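Lmo1340 protein (Listeria monocytogenes, PDB 4NLM) is of unknown function, but is probably a surface-exposed lipoprotein built round a YqgU-like six-bladed beta-propeller. Local coordinates at residues Trp53-Val59 against Glu72-Tyr77; Lys45-Arg49 against Leu61-Lys65; Ala221-Gln225 against Thr235-Asn239; Lys243-Asp247 against Thr270-Tyr274. All blocks are in the same frame, centred on the assembly; numbering follows the deposited sequence.

Contact 1. Residues Trp53-Val59 against Glu72-Tyr77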
loop_
_atom_site.group_PDB
_atom_site.type_symbol
_atom_site.label_atom_id
_atom_site.label_comp_id
_atom_site.label_asym_id
_atom_site.label_seq_id
_atom_site.Cartn_x
_atom_site.Cartn_y
_atom_site.Cartn_z
ATOM N N TRP A 53 -0.327 10.323 1.920
ATOM C CA TRP A 53 -0.410 11.651 1.367
ATOM C C TRP A 53 -1.847 12.005 0.982
ATOM O O TRP A 53 -2.595 11.172 0.479
ATOM C CB TRP A 53 0.412 11.752 0.077
ATOM C CG TRP A 53 1.886 11.568 0.310
ATOM C CD1 TRP A 53 2.616 10.463 0.022
ATOM C CD2 TRP A 53 2.786 12.541 0.782
ATOM N NE1 TRP A 53 3.936 10.676 0.310
ATOM C CE2 TRP A 53 4.063 11.937 0.820
ATOM C CE3 TRP A 53 2.655 13.855 1.212
ATOM C CZ2 TRP A 53 5.198 12.623 1.240
ATOM C CZ3 TRP A 53 3.754 14.510 1.667
ATOM C CH2 TRP A 53 5.023 13.897 1.669
ATOM N N LEU A 54 -2.188 13.269 1.196
ATOM C CA LEU A 54 -3.432 13.842 0.648
ATOM C C LEU A 54 -3.195 14.815 -0.491
ATOM O O LEU A 54 -4.103 15.041 -1.301
ATOM C CB LEU A 54 -4.240 14.525 1.746
ATOM C CG LEU A 54 -4.772 13.604 2.842
ATOM C CD1 LEU A 54 -5.488 14.419 3.891
ATOM C CD2 LEU A 54 -5.666 12.535 2.274
ATOM N N SER A 55 -1.987 15.380 -0.555
ATOM C CA SER A 55 -1.605 16.331 -1.596
ATOM C C SER A 55 -0.093 16.418 -1.550
ATOM O O SER A 55 0.528 15.814 -0.698
ATOM C CB SER A 55 -2.200 17.703 -1.317
ATOM O OG SER A 55 -1.544 18.407 -0.284
ATOM N N LYS A 56 0.502 17.244 -2.407
ATOM C CA LYS A 56 1.955 17.355 -2.408
ATOM C C LYS A 56 2.487 17.921 -1.096
ATOM O O LYS A 56 3.659 17.739 -0.782
ATOM C CB LYS A 56 2.491 18.172 -3.579
ATOM C CG LYS A 56 2.086 19.605 -3.561
ATOM C CD LYS A 56 2.663 20.339 -4.756
ATOM C CE LYS A 56 2.188 21.768 -4.788
ATOM N NZ LYS A 56 2.813 22.522 -5.911
ATOM N N ASP A 57 1.651 18.656 -0.371
ATOM C CA ASP A 57 2.122 19.247 0.878
ATOM C C ASP A 57 1.320 18.877 2.093
ATOM O O ASP A 57 1.409 19.569 3.115
ATOM C CB ASP A 57 2.281 20.755 0.800
ATOM C CG ASP A 57 1.019 21.464 0.491
ATOM O OD1 ASP A 57 0.006 20.809 0.318
ATOM O OD2 ASP A 57 1.054 22.716 0.371
ATOM N N SER A 58 0.578 17.768 2.057
ATOM C CA SER A 58 -0.213 17.409 3.230
ATOM C C SER A 58 -0.444 15.927 3.322
ATOM O O SER A 58 -0.394 15.220 2.309
ATOM C CB SER A 58 -1.526 18.161 3.258
ATOM O OG SER A 58 -2.355 17.711 2.202
ATOM N N VAL A 59 -0.708 15.486 4.561
ATOM C CA VAL A 59 -0.879 14.089 4.864
ATOM C C VAL A 59 -2.149 13.892 5.688
ATOM O O VAL A 59 -2.680 14.836 6.257
ATOM C CB VAL A 59 0.324 13.509 5.630
ATOM C CG1 VAL A 59 1.564 13.655 4.767
ATOM C CG2 VAL A 59 0.480 14.132 7.023
ATOM N N GLU A 72 -7.293 14.022 10.451
ATOM C CA GLU A 72 -7.013 15.395 10.072
ATOM C C GLU A 72 -6.109 15.459 8.846
ATOM O O GLU A 72 -5.296 14.558 8.617
ATOM C CB GLU A 72 -6.280 16.120 11.228
ATOM C CG GLU A 72 -7.087 16.299 12.505
ATOM C CD GLU A 72 -6.245 16.779 13.667
ATOM O OE1 GLU A 72 -5.271 16.092 13.977
ATOM O OE2 GLU A 72 -6.584 17.817 14.263
ATOM N N GLU A 73 -6.245 16.561 8.098
ATOM C CA GLU A 73 -5.246 16.885 7.083
ATOM C C GLU A 73 -4.189 17.734 7.777
ATOM O O GLU A 73 -4.528 18.715 8.399
ATOM C CB GLU A 73 -5.873 17.618 5.917
ATOM C CG GLU A 73 -4.864 17.994 4.827
ATOM C CD GLU A 73 -5.518 18.483 3.581
ATOM O OE1 GLU A 73 -6.671 18.917 3.695
ATOM O OE2 GLU A 73 -4.865 18.467 2.510
ATOM N N LEU A 74 -2.926 17.348 7.642
ATOM C CA LEU A 74 -1.795 18.041 8.254
ATOM C C LEU A 74 -0.880 18.563 7.162
ATOM O O LEU A 74 -0.410 17.792 6.351
ATOM C CB LEU A 74 -1.018 17.083 9.141
ATOM C CG LEU A 74 0.328 17.631 9.653
ATOM C CD1 LEU A 74 0.144 18.801 10.602
ATOM C CD2 LEU A 74 1.117 16.526 10.309
ATOM N N ASN A 75 -0.658 19.874 7.152
ATOM C CA ASN A 75 0.258 20.467 6.176
ATOM C C ASN A 75 1.692 20.207 6.645
ATOM O O ASN A 75 1.995 20.441 7.807
ATOM C CB ASN A 75 -0.015 21.973 6.067
ATOM C CG ASN A 75 0.813 22.644 5.001
ATOM O OD1 ASN A 75 2.026 22.816 5.136
ATOM N ND2 ASN A 75 0.167 23.016 3.920
ATOM N N ILE A 76 2.545 19.720 5.750
ATOM C CA ILE A 76 3.905 19.318 6.119
ATOM C C ILE A 76 4.889 20.460 6.287
ATOM O O ILE A 76 5.988 20.237 6.802
ATOM C CB ILE A 76 4.486 18.305 5.119
ATOM C CG1 ILE A 76 4.837 18.983 3.785
ATOM C CG2 ILE A 76 3.548 17.123 4.900
ATOM C CD1 ILE A 76 5.397 18.036 2.736
ATOM N N TYR A 77 4.491 21.656 5.860
ATOM C CA TYR A 77 5.369 22.823 5.930
ATOM C C TYR A 77 4.993 23.839 6.996
ATOM O O TYR A 77 5.874 24.472 7.572
ATOM C CB TYR A 77 5.419 23.556 4.575
ATOM C CG TYR A 77 5.963 22.726 3.439
ATOM C CD1 TYR A 77 7.255 22.211 3.495
ATOM C CD2 TYR A 77 5.204 22.454 2.310
ATOM C CE1 TYR A 77 7.768 21.451 2.463
ATOM C CE2 TYR A 77 5.716 21.699 1.267
ATOM C CZ TYR A 77 6.992 21.196 1.355
ATOM O OH TYR A 77 7.507 20.441 0.325
HETATM O O HOH W 1 5.796 19.423 -1.468
HETATM O O HOH W 2 1.660 24.643 1.764
#

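Contact 2. Residues Lys45-Arg49 against Leu61-Lys65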
loop_
_atom_site.group_PDB
_atom_site.type_symbol
_atom_site.label_atom_id
_atom_site.label_comp_id
_atom_site.label_asym_id
_atom_site.label_seq_id
_atom_site.Cartn_x
_atom_site.Cartn_y
_atom_site.Cartn_z
ATOM N N LYS A 45 1.292 8.050 22.834
ATOM C CA LYS A 45 0.121 7.178 22.886
ATOM C C LYS A 45 -1.078 7.750 22.130
ATOM O O LYS A 45 -1.987 7.013 21.737
ATOM C CB LYS A 45 -0.225 6.845 24.337
ATOM C CG LYS A 45 0.803 5.925 24.994
ATOM C CD LYS A 45 1.025 4.696 24.126
ATOM C CE LYS A 45 2.191 3.855 24.615
ATOM N NZ LYS A 45 2.459 2.721 23.688
ATOM N N GLU A 46 -1.044 9.055 21.889
ATOM C CA GLU A 46 -2.107 9.747 21.163
ATOM C C GLU A 46 -1.930 9.589 19.639
ATOM O O GLU A 46 -2.880 9.382 18.923
ATOM C CB GLU A 46 -2.101 11.217 21.532
ATOM C CG GLU A 46 -3.184 12.013 20.877
ATOM C CD GLU A 46 -3.313 13.443 21.367
ATOM O OE1 GLU A 46 -2.672 13.847 22.357
ATOM O OE2 GLU A 46 -4.106 14.166 20.724
ATOM N N PHE A 47 -0.695 9.672 19.161
ATOM C CA PHE A 47 -0.399 9.527 17.735
ATOM C C PHE A 47 -0.642 8.078 17.378
ATOM O O PHE A 47 -0.130 7.186 18.043
ATOM C CB PHE A 47 1.063 9.889 17.492
ATOM C CG PHE A 47 1.545 9.650 16.062
ATOM C CD1 PHE A 47 0.858 10.160 14.955
ATOM C CD2 PHE A 47 2.674 8.911 15.832
ATOM C CE1 PHE A 47 1.313 9.941 13.693
ATOM C CE2 PHE A 47 3.145 8.694 14.555
ATOM C CZ PHE A 47 2.461 9.207 13.480
ATOM N N GLN A 48 -1.450 7.855 16.344
ATOM C CA GLN A 48 -1.670 6.503 15.828
ATOM C C GLN A 48 -0.748 6.306 14.619
ATOM O O GLN A 48 0.128 5.464 14.602
ATOM C CB GLN A 48 -3.147 6.232 15.531
ATOM C CG GLN A 48 -4.027 6.477 16.737
ATOM C CD GLN A 48 -3.647 5.562 17.886
ATOM O OE1 GLN A 48 -3.601 4.342 17.727
ATOM N NE2 GLN A 48 -3.340 6.145 19.026
ATOM N N ARG A 49 -0.962 7.076 13.555
ATOM C CA ARG A 49 -0.089 7.029 12.403
ATOM C C ARG A 49 -0.418 8.142 11.429
ATOM O O ARG A 49 -1.463 8.780 11.520
ATOM C CB ARG A 49 -0.235 5.706 11.650
ATOM C CG ARG A 49 -1.620 5.520 11.020
ATOM C CD ARG A 49 -1.742 4.266 10.172
ATOM N NE ARG A 49 -1.605 3.067 10.976
ATOM C CZ ARG A 49 -0.507 2.317 11.079
ATOM N NH1 ARG A 49 -0.536 1.254 11.854
ATOM N NH2 ARG A 49 0.606 2.593 10.395
ATOM N N LEU A 61 -3.498 12.440 8.940
ATOM C CA LEU A 61 -3.048 12.178 10.313
ATOM C C LEU A 61 -4.148 11.551 11.128
ATOM O O LEU A 61 -5.250 12.064 11.198
ATOM C CB LEU A 61 -2.644 13.513 10.940
ATOM C CG LEU A 61 -2.247 13.479 12.393
ATOM C CD1 LEU A 61 -1.030 12.598 12.679
ATOM C CD2 LEU A 61 -2.026 14.882 12.945
ATOM N N GLN A 62 -3.809 10.448 11.792
ATOM C CA GLN A 62 -4.720 9.712 12.680
ATOM C C GLN A 62 -4.185 9.753 14.109
ATOM O O GLN A 62 -3.056 9.348 14.381
ATOM C CB GLN A 62 -4.834 8.280 12.201
ATOM C CG GLN A 62 -5.838 7.439 12.996
ATOM C CD GLN A 62 -5.819 6.003 12.576
ATOM O OE1 GLN A 62 -5.510 5.691 11.425
ATOM N NE2 GLN A 62 -6.209 5.116 13.482
ATOM N N THR A 63 -5.029 10.263 14.998
ATOM C CA THR A 63 -4.715 10.344 16.431
ATOM C C THR A 63 -5.943 9.833 17.188
ATOM O O THR A 63 -7.026 9.665 16.616
ATOM C CB THR A 63 -4.430 11.781 16.860
ATOM O OG1 THR A 63 -5.547 12.632 16.584
ATOM C CG2 THR A 63 -3.181 12.347 16.190
ATOM N N LYS A 64 -5.763 9.575 18.480
ATOM C CA LYS A 64 -6.860 9.067 19.312
ATOM C C LYS A 64 -6.735 9.591 20.723
ATOM O O LYS A 64 -5.647 9.562 21.331
ATOM C CB LYS A 64 -6.866 7.530 19.350
ATOM C CG LYS A 64 -8.050 6.944 20.110
ATOM C CD LYS A 64 -8.080 5.431 20.060
ATOM C CE LYS A 64 -9.222 4.887 20.902
ATOM N NZ LYS A 64 -9.166 3.404 21.014
ATOM N N LYS A 65 -7.854 10.068 21.252
ATOM C CA LYS A 65 -7.903 10.599 22.598
ATOM C C LYS A 65 -9.289 10.414 23.181
ATOM O O LYS A 65 -10.297 10.662 22.514
ATOM C CB LYS A 65 -7.544 12.078 22.595
ATOM C CG LYS A 65 -7.618 12.716 23.971
ATOM C CD LYS A 65 -7.253 14.184 23.908
ATOM C CE LYS A 65 -7.460 14.893 25.232
ATOM N NZ LYS A 65 -7.181 16.352 25.111
HETATM O O HOH W 3 -4.745 6.920 22.355
HETATM O O HOH W 4 -6.310 13.427 19.277
HETATM O O HOH W 5 -4.923 3.166 10.746
#

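Contact 3. Residues Ala221-Gln225 against Thr235-Asn239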
loop_
_atom_site.group_PDB
_atom_site.type_symbol
_atom_site.label_atom_id
_atom_site.label_comp_id
_atom_site.label_asym_id
_atom_site.label_seq_id
_atom_site.Cartn_x
_atom_site.Cartn_y
_atom_site.Cartn_z
ATOM N N ALA A 221 4.348 -16.776 -15.732
ATOM C CA ALA A 221 4.566 -17.954 -14.944
ATOM C C ALA A 221 5.586 -17.723 -13.839
ATOM O O ALA A 221 6.483 -16.907 -13.948
ATOM C CB ALA A 221 5.065 -19.075 -15.848
ATOM N N ASN A 222 5.425 -18.463 -12.752
ATOM C CA ASN A 222 6.439 -18.570 -11.701
ATOM C C ASN A 222 6.868 -17.252 -11.066
ATOM O O ASN A 222 8.038 -16.879 -11.080
ATOM C CB ASN A 222 7.635 -19.318 -12.275
ATOM C CG ASN A 222 7.260 -20.668 -12.833
ATOM O OD1 ASN A 222 6.591 -21.476 -12.168
ATOM N ND2 ASN A 222 7.658 -20.915 -14.059
ATOM N N ILE A 223 5.907 -16.608 -10.429
ATOM C CA ILE A 223 6.090 -15.332 -9.772
ATOM C C ILE A 223 5.838 -15.436 -8.271
ATOM O O ILE A 223 4.910 -16.119 -7.828
ATOM C CB ILE A 223 5.131 -14.302 -10.391
ATOM C CG1 ILE A 223 5.481 -14.092 -11.873
ATOM C CG2 ILE A 223 5.150 -12.991 -9.625
ATOM C CD1 ILE A 223 6.921 -13.757 -12.152
HETATM N N MSE A 224 6.675 -14.780 -7.482
HETATM C CA MSE A 224 6.500 -14.765 -6.032
HETATM C C MSE A 224 5.592 -13.658 -5.537
HETATM O O MSE A 224 4.755 -13.898 -4.679
HETATM C CB MSE A 224 7.888 -14.626 -5.384
HETATM C CG MSE A 224 7.840 -14.547 -3.881
HETATM SE SE MSE A 224 9.623 -14.108 -3.212
HETATM C CE MSE A 224 10.765 -14.929 -4.536
ATOM N N GLN A 225 5.718 -12.454 -6.093
ATOM C CA GLN A 225 4.970 -11.320 -5.592
ATOM C C GLN A 225 4.759 -10.404 -6.795
ATOM O O GLN A 225 5.598 -10.392 -7.703
ATOM C CB GLN A 225 5.797 -10.605 -4.505
ATOM C CG GLN A 225 5.047 -9.511 -3.765
ATOM C CD GLN A 225 5.842 -8.995 -2.588
ATOM O OE1 GLN A 225 6.483 -9.775 -1.898
ATOM N NE2 GLN A 225 5.743 -7.720 -2.311
ATOM N N THR A 235 6.696 -7.543 -11.243
ATOM C CA THR A 235 6.782 -8.891 -10.736
ATOM C C THR A 235 8.105 -9.069 -10.003
ATOM O O THR A 235 9.109 -8.449 -10.340
ATOM C CB THR A 235 6.622 -9.983 -11.799
ATOM O OG1 THR A 235 7.627 -9.844 -12.781
ATOM C CG2 THR A 235 5.250 -9.914 -12.474
ATOM N N ILE A 236 8.094 -9.944 -9.006
ATOM C CA ILE A 236 9.287 -10.287 -8.228
ATOM C C ILE A 236 9.382 -11.804 -8.210
ATOM O O ILE A 236 8.395 -12.490 -7.936
ATOM C CB ILE A 236 9.201 -9.732 -6.794
ATOM C CG1 ILE A 236 8.990 -8.215 -6.796
ATOM C CG2 ILE A 236 10.445 -10.073 -5.992
ATOM C CD1 ILE A 236 8.770 -7.598 -5.420
ATOM N N GLU A 237 10.576 -12.328 -8.453
ATOM C CA GLU A 237 10.808 -13.743 -8.465
ATOM C C GLU A 237 12.255 -14.030 -8.056
ATOM O O GLU A 237 13.125 -13.203 -8.235
ATOM C CB GLU A 237 10.507 -14.349 -9.844
ATOM C CG GLU A 237 11.496 -13.934 -10.916
ATOM C CD GLU A 237 11.010 -14.244 -12.316
ATOM O OE1 GLU A 237 11.269 -15.355 -12.820
ATOM O OE2 GLU A 237 10.405 -13.338 -12.919
ATOM N N LYS A 238 12.491 -15.195 -7.461
ATOM C CA LYS A 238 13.851 -15.597 -7.162
ATOM C C LYS A 238 14.582 -15.787 -8.468
ATOM O O LYS A 238 13.983 -16.140 -9.471
ATOM C CB LYS A 238 13.899 -16.933 -6.403
ATOM C CG LYS A 238 13.428 -16.876 -4.964
ATOM C CD LYS A 238 13.483 -18.244 -4.293
ATOM C CE LYS A 238 14.835 -18.922 -4.448
ATOM N NZ LYS A 238 14.884 -20.258 -3.782
ATOM N N ASN A 239 15.871 -15.515 -8.451
ATOM C CA ASN A 239 16.727 -15.714 -9.616
ATOM C C ASN A 239 18.011 -16.304 -9.042
ATOM O O ASN A 239 18.994 -15.603 -8.856
ATOM C CB ASN A 239 16.961 -14.395 -10.315
ATOM C CG ASN A 239 17.837 -14.535 -11.503
ATOM O OD1 ASN A 239 18.070 -15.642 -11.988
ATOM N ND2 ASN A 239 18.323 -13.411 -11.997
HETATM O O HOH W 6 9.034 -16.280 -14.561
HETATM O O HOH W 7 10.542 -17.650 -11.579
#

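Contact 4. Residues Lys243-Asp247 against Thr270-Tyr274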
loop_
_atom_site.group_PDB
_atom_site.type_symbol
_atom_site.label_atom_id
_atom_site.label_comp_id
_atom_site.label_asym_id
_atom_site.label_seq_id
_atom_site.Cartn_x
_atom_site.Cartn_y
_atom_site.Cartn_z
ATOM N N LYS A 243 19.840 -14.027 -5.581
ATOM C CA LYS A 243 19.258 -12.791 -6.110
ATOM C C LYS A 243 17.749 -12.821 -6.248
ATOM O O LYS A 243 17.157 -13.883 -6.460
ATOM C CB LYS A 243 19.810 -12.504 -7.521
ATOM C CG LYS A 243 21.316 -12.355 -7.596
ATOM C CD LYS A 243 21.820 -12.293 -9.035
ATOM C CE LYS A 243 21.547 -13.596 -9.778
ATOM N NZ LYS A 243 22.265 -13.723 -11.084
ATOM N N LEU A 244 17.153 -11.639 -6.129
ATOM C CA LEU A 244 15.749 -11.452 -6.492
ATOM C C LEU A 244 15.685 -10.633 -7.758
ATOM O O LEU A 244 16.417 -9.652 -7.933
ATOM C CB LEU A 244 14.936 -10.707 -5.452
ATOM C CG LEU A 244 14.428 -11.516 -4.284
ATOM C CD1 LEU A 244 13.775 -10.553 -3.317
ATOM C CD2 LEU A 244 13.461 -12.591 -4.738
ATOM N N LEU A 245 14.779 -11.036 -8.628
ATOM C CA LEU A 245 14.569 -10.393 -9.925
ATOM C C LEU A 245 13.253 -9.619 -9.984
ATOM O O LEU A 245 12.179 -10.207 -9.789
ATOM C CB LEU A 245 14.589 -11.469 -10.992
ATOM C CG LEU A 245 14.222 -11.031 -12.419
ATOM C CD1 LEU A 245 15.144 -9.965 -12.965
ATOM C CD2 LEU A 245 14.187 -12.231 -13.349
ATOM N N TYR A 246 13.385 -8.315 -10.184
ATOM C CA TYR A 246 12.275 -7.385 -10.332
ATOM C C TYR A 246 12.098 -7.099 -11.810
ATOM O O TYR A 246 12.997 -6.537 -12.439
ATOM C CB TYR A 246 12.546 -6.078 -9.598
ATOM C CG TYR A 246 12.649 -6.163 -8.094
ATOM C CD1 TYR A 246 13.723 -6.766 -7.469
ATOM C CD2 TYR A 246 11.724 -5.550 -7.295
ATOM C CE1 TYR A 246 13.833 -6.818 -6.085
ATOM C CE2 TYR A 246 11.810 -5.621 -5.916
ATOM C CZ TYR A 246 12.859 -6.235 -5.318
ATOM O OH TYR A 246 12.970 -6.296 -3.941
ATOM N N ASP A 247 10.957 -7.493 -12.386
ATOM C CA ASP A 247 10.646 -7.227 -13.784
ATOM C C ASP A 247 9.513 -6.201 -13.883
ATOM O O ASP A 247 8.575 -6.210 -13.080
ATOM C CB ASP A 247 10.239 -8.494 -14.535
ATOM C CG ASP A 247 11.406 -9.332 -14.995
ATOM O OD1 ASP A 247 12.557 -8.901 -14.912
ATOM O OD2 ASP A 247 11.151 -10.439 -15.519
ATOM N N THR A 270 12.133 -16.647 1.172
ATOM C CA THR A 270 12.623 -15.379 0.687
ATOM C C THR A 270 12.052 -14.217 1.481
ATOM O O THR A 270 10.882 -14.210 1.836
ATOM C CB THR A 270 12.250 -15.201 -0.803
ATOM O OG1 THR A 270 12.854 -16.240 -1.584
ATOM C CG2 THR A 270 12.719 -13.865 -1.321
ATOM N N PHE A 271 12.894 -13.215 1.743
ATOM C CA PHE A 271 12.474 -11.993 2.406
ATOM C C PHE A 271 12.441 -10.884 1.353
ATOM O O PHE A 271 13.406 -10.701 0.626
ATOM C CB PHE A 271 13.455 -11.600 3.518
ATOM C CG PHE A 271 13.071 -10.331 4.207
ATOM C CD1 PHE A 271 12.038 -10.315 5.126
ATOM C CD2 PHE A 271 13.692 -9.146 3.893
ATOM C CE1 PHE A 271 11.659 -9.150 5.749
ATOM C CE2 PHE A 271 13.325 -7.976 4.519
ATOM C CZ PHE A 271 12.301 -7.972 5.443
ATOM N N VAL A 272 11.340 -10.143 1.245
ATOM C CA VAL A 272 11.239 -9.077 0.248
ATOM C C VAL A 272 11.247 -7.743 0.981
ATOM O O VAL A 272 10.358 -7.454 1.780
ATOM C CB VAL A 272 9.972 -9.213 -0.579
ATOM C CG1 VAL A 272 9.914 -8.108 -1.622
ATOM C CG2 VAL A 272 9.937 -10.572 -1.265
ATOM N N PRO A 273 12.243 -6.895 0.714
ATOM C CA PRO A 273 12.265 -5.596 1.347
ATOM C C PRO A 273 11.099 -4.718 0.899
ATOM O O PRO A 273 10.447 -4.978 -0.140
ATOM C CB PRO A 273 13.601 -4.998 0.891
ATOM C CG PRO A 273 14.436 -6.177 0.552
ATOM C CD PRO A 273 13.470 -7.149 -0.049
ATOM N N TYR A 274 10.816 -3.659 1.636
ATOM C CA TYR A 274 9.767 -2.753 1.253
ATOM C C TYR A 274 10.086 -1.980 -0.033
ATOM O O TYR A 274 11.223 -1.576 -0.282
ATOM C CB TYR A 274 9.466 -1.737 2.351
ATOM C CG TYR A 274 8.818 -2.360 3.563
ATOM C CD1 TYR A 274 7.499 -2.795 3.498
ATOM C CD2 TYR A 274 9.505 -2.534 4.759
ATOM C CE1 TYR A 274 6.892 -3.390 4.590
ATOM C CE2 TYR A 274 8.912 -3.127 5.854
ATOM C CZ TYR A 274 7.607 -3.548 5.767
ATOM O OH TYR A 274 7.030 -4.153 6.867
HETATM O O HOH W 8 11.388 -4.635 -2.701
#

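Contact 1. Residues Trp53-Val59 against Glu72-Tyr77
Ile76 carries the apolar centre of this contact, resting its CD1 methyl against the edge of the Trp53 indole, 4.0 Å from CZ3, with the two side chains crossing at about a right angle. Its other branch, CG2, meets Val59 CG1 in a second near-perpendicular crossing. Branching at CB lets Ile76 fill the space between Trp53 and Val59. Val59 also lies alongside Leu74, the two side chains pointing the same way, with Val59 CG2 3.9 Å from Leu74 CB. Leu334 and Leu355, from the adjoining sheet, also pack here, and the indole nitrogen of Trp53 bonds the carbonyl of Leu327.

The backbones pair as antiparallel strands, Val59 and Leu74 exchanging two N-H...O bonds, in the hairpin 58-65/68-75 of one four-stranded propeller blade. Leu54 and Ser55 both face Ser58 in a classic beta bulge where the chain turns over. Beyond the last pair, Ile76 N gives an almost straight bond of 2.9 Å to Asp57 O (170° at the hydrogen).

Farther out, Ser58 OG donates to the anti lone pair of Glu73 OE2 at 2.6 Å. Glu73 can reach it because its chain is extended beyond CG, and its other oxygen, OE1, forms a salt bridge with Arg82. Asn75 OD1 accepts from Tyr77 N in an Asx turn, while the ring of Tyr77 rests one face on Ile76 CG1, 3.7 Å above the plane. Asp57 CB touches Tyr77 CE2, and a water links Asp57 OD2 to Asn75 ND2, a carboxylate and an amide whose planes stand 59° apart.

Contact 2. Residues Lys45-Arg49 against Leu61-Lys65
Phe47 brings the edge of its ring to Leu61, with Phe47 CE1 3.7 Å from Leu61 CD1. Both side chains take CG anti to the backbone N (chi1 174° for Phe47), which leans them toward one another; Ile356 and Ile42 touch both. One face of the ring lies over Arg49 N, offset toward the rim.

Gln48 is folded back on itself. Its chi1 puts CG against Gln62 O and Thr63 C, and the bend at chi2 (-61°) then turns the amide back, bringing NE2 3.8 Å from Lys64 CB and letting it donate to Glu46 O from above the carbonyl plane. That oxygen also accepts from Lys64 N. Glutamine suits the place, being long enough to fold back and bond a backbone carbonyl.

Gln62, by contrast, is extended and runs beside Arg49 in the same direction, amide and guanidinium planes 61° apart. A water donates to Gln62 OE1, with only a weak link on to Arg49 NE. Glu46 and Thr63 share a water between OE2 and OG1.

Gln62 O receives both Gln48 N at 2.9 Å and Arg49 N at 3.2 Å, from the same face of its plane. Two consecutive residues facing one partner make a classic beta bulge, here in the antiparallel hairpin 47-55/58-65 of a propeller blade.

Contact 3. Residues Ala221-Gln225 against Thr235-Asn239
Ile223 and Thr235 meet at about a right angle, the CD1 methyl of the isoleucine 3.8 Å from Thr235 CB and its CG2 close by. With CG1 beside the backbone N and chi2 turned to -53°, the same CD1 is also brought 3.6 Å from Glu237 OE2, against the carboxylate of a side chain that it crosses obliquely. Compact, beta-branched side chains fill the buried angle between the crossing segments, which Leu205 of the preceding sheet also lines.

Glu237 spends its other oxygen on water: OE1 receives two molecules, one shared with Ala221 O and one with Asn222 O. All three oxygens are acceptors, so waters that donate to both sides must bridge them, tying the carboxylate to the exposed corner of the chain.

Selenomethionine at position 224 reaches the other way. Its chain runs extended as far as SE, and CE then lies obliquely across the start of the Lys238 side chain. The lysine ammonium itself turns to Asp241. Gln225 and Ile236 meet more loosely through their CB atoms.

Under these side chains, Ile236 O takes two donors, Met224 N at 2.9 Å, nearly in line with the carbonyl, and Gln225 N at 3.3 Å, while Ile236 N returns a bond to Gln225 O. The result is a classic beta bulge at the start of the antiparallel hairpin 225-229/232-238, just after the chain turns the corner from one propeller sheet to the next.

Contact 4. Residues Lys243-Asp247 against Thr270-Tyr274
Tyr246 turns the edge of its ring, carrying the hydroxyl, toward Val272 and Pro273. A water lies in the plane of the ring at that edge, 2.6 Å from Tyr246 OH, and this water donates to Pro273 O at 2.7 Å. Tyr246 OH also sits 4.0 Å from Pro273 CD, the phenol and the pyrrolidine ring crossing obliquely, and 4.2 Å from Val272 CG1. Elsewhere the tyrosine touches Ile236 and Ala261 of adjoining strands and Thr286. Tyrosine suits the place because its long flat ring spans the distance from the strand to the loop and still ends in a group that can engage water.

Leu244, two residues earlier and on the same side of strand 243-249, has two conformers; in one of them it meets Thr270 tip to tip, with Leu244 CD2 3.7 Å from Thr270 CG2. Thr270 holds its methyl anti to the backbone N, facing the leucine, and its hydroxyl on another side, where Glu201 and Arg263 bond it. This division of labour is what threonine offers at a boundary between apolar and polar surroundings. In the same conformer Leu244 CD1 approaches Phe271 O at 4.0 Å and, more loosely, Val272 CG2.

The backbones stay well apart, with the nearest CA atoms, those of Leu244 and Val272, 8.5 Å from each other. This is side-chain packing between a blade strand and the segment that leaves strand 269-271 toward strand 284-289, consistent with a connection between successive sheets of the six-bladed propeller.

The contacts form two pairs on opposite sides of the chain's centre. Contacts 1 and 2 come first and interlock along the chain; their centres are 16 Å apart, and both use strands 47-55 and 58-65 of one four-stranded antiparallel sheet. Contacts 3 and 4 follow in series, centres 8 Å apart, joined through neighbouring strands 232-238 and 243-249, where Glu237 O lies 2.8 Å from Leu245 N. Between the pairs the centres are 31 to 37 Å apart and nothing touches. The two pairs thus belong to different parts of the fold, contact 3 at a junction between sheets, consistent with a propeller whose blades are assembled largely from consecutive strands and arranged about a common centre.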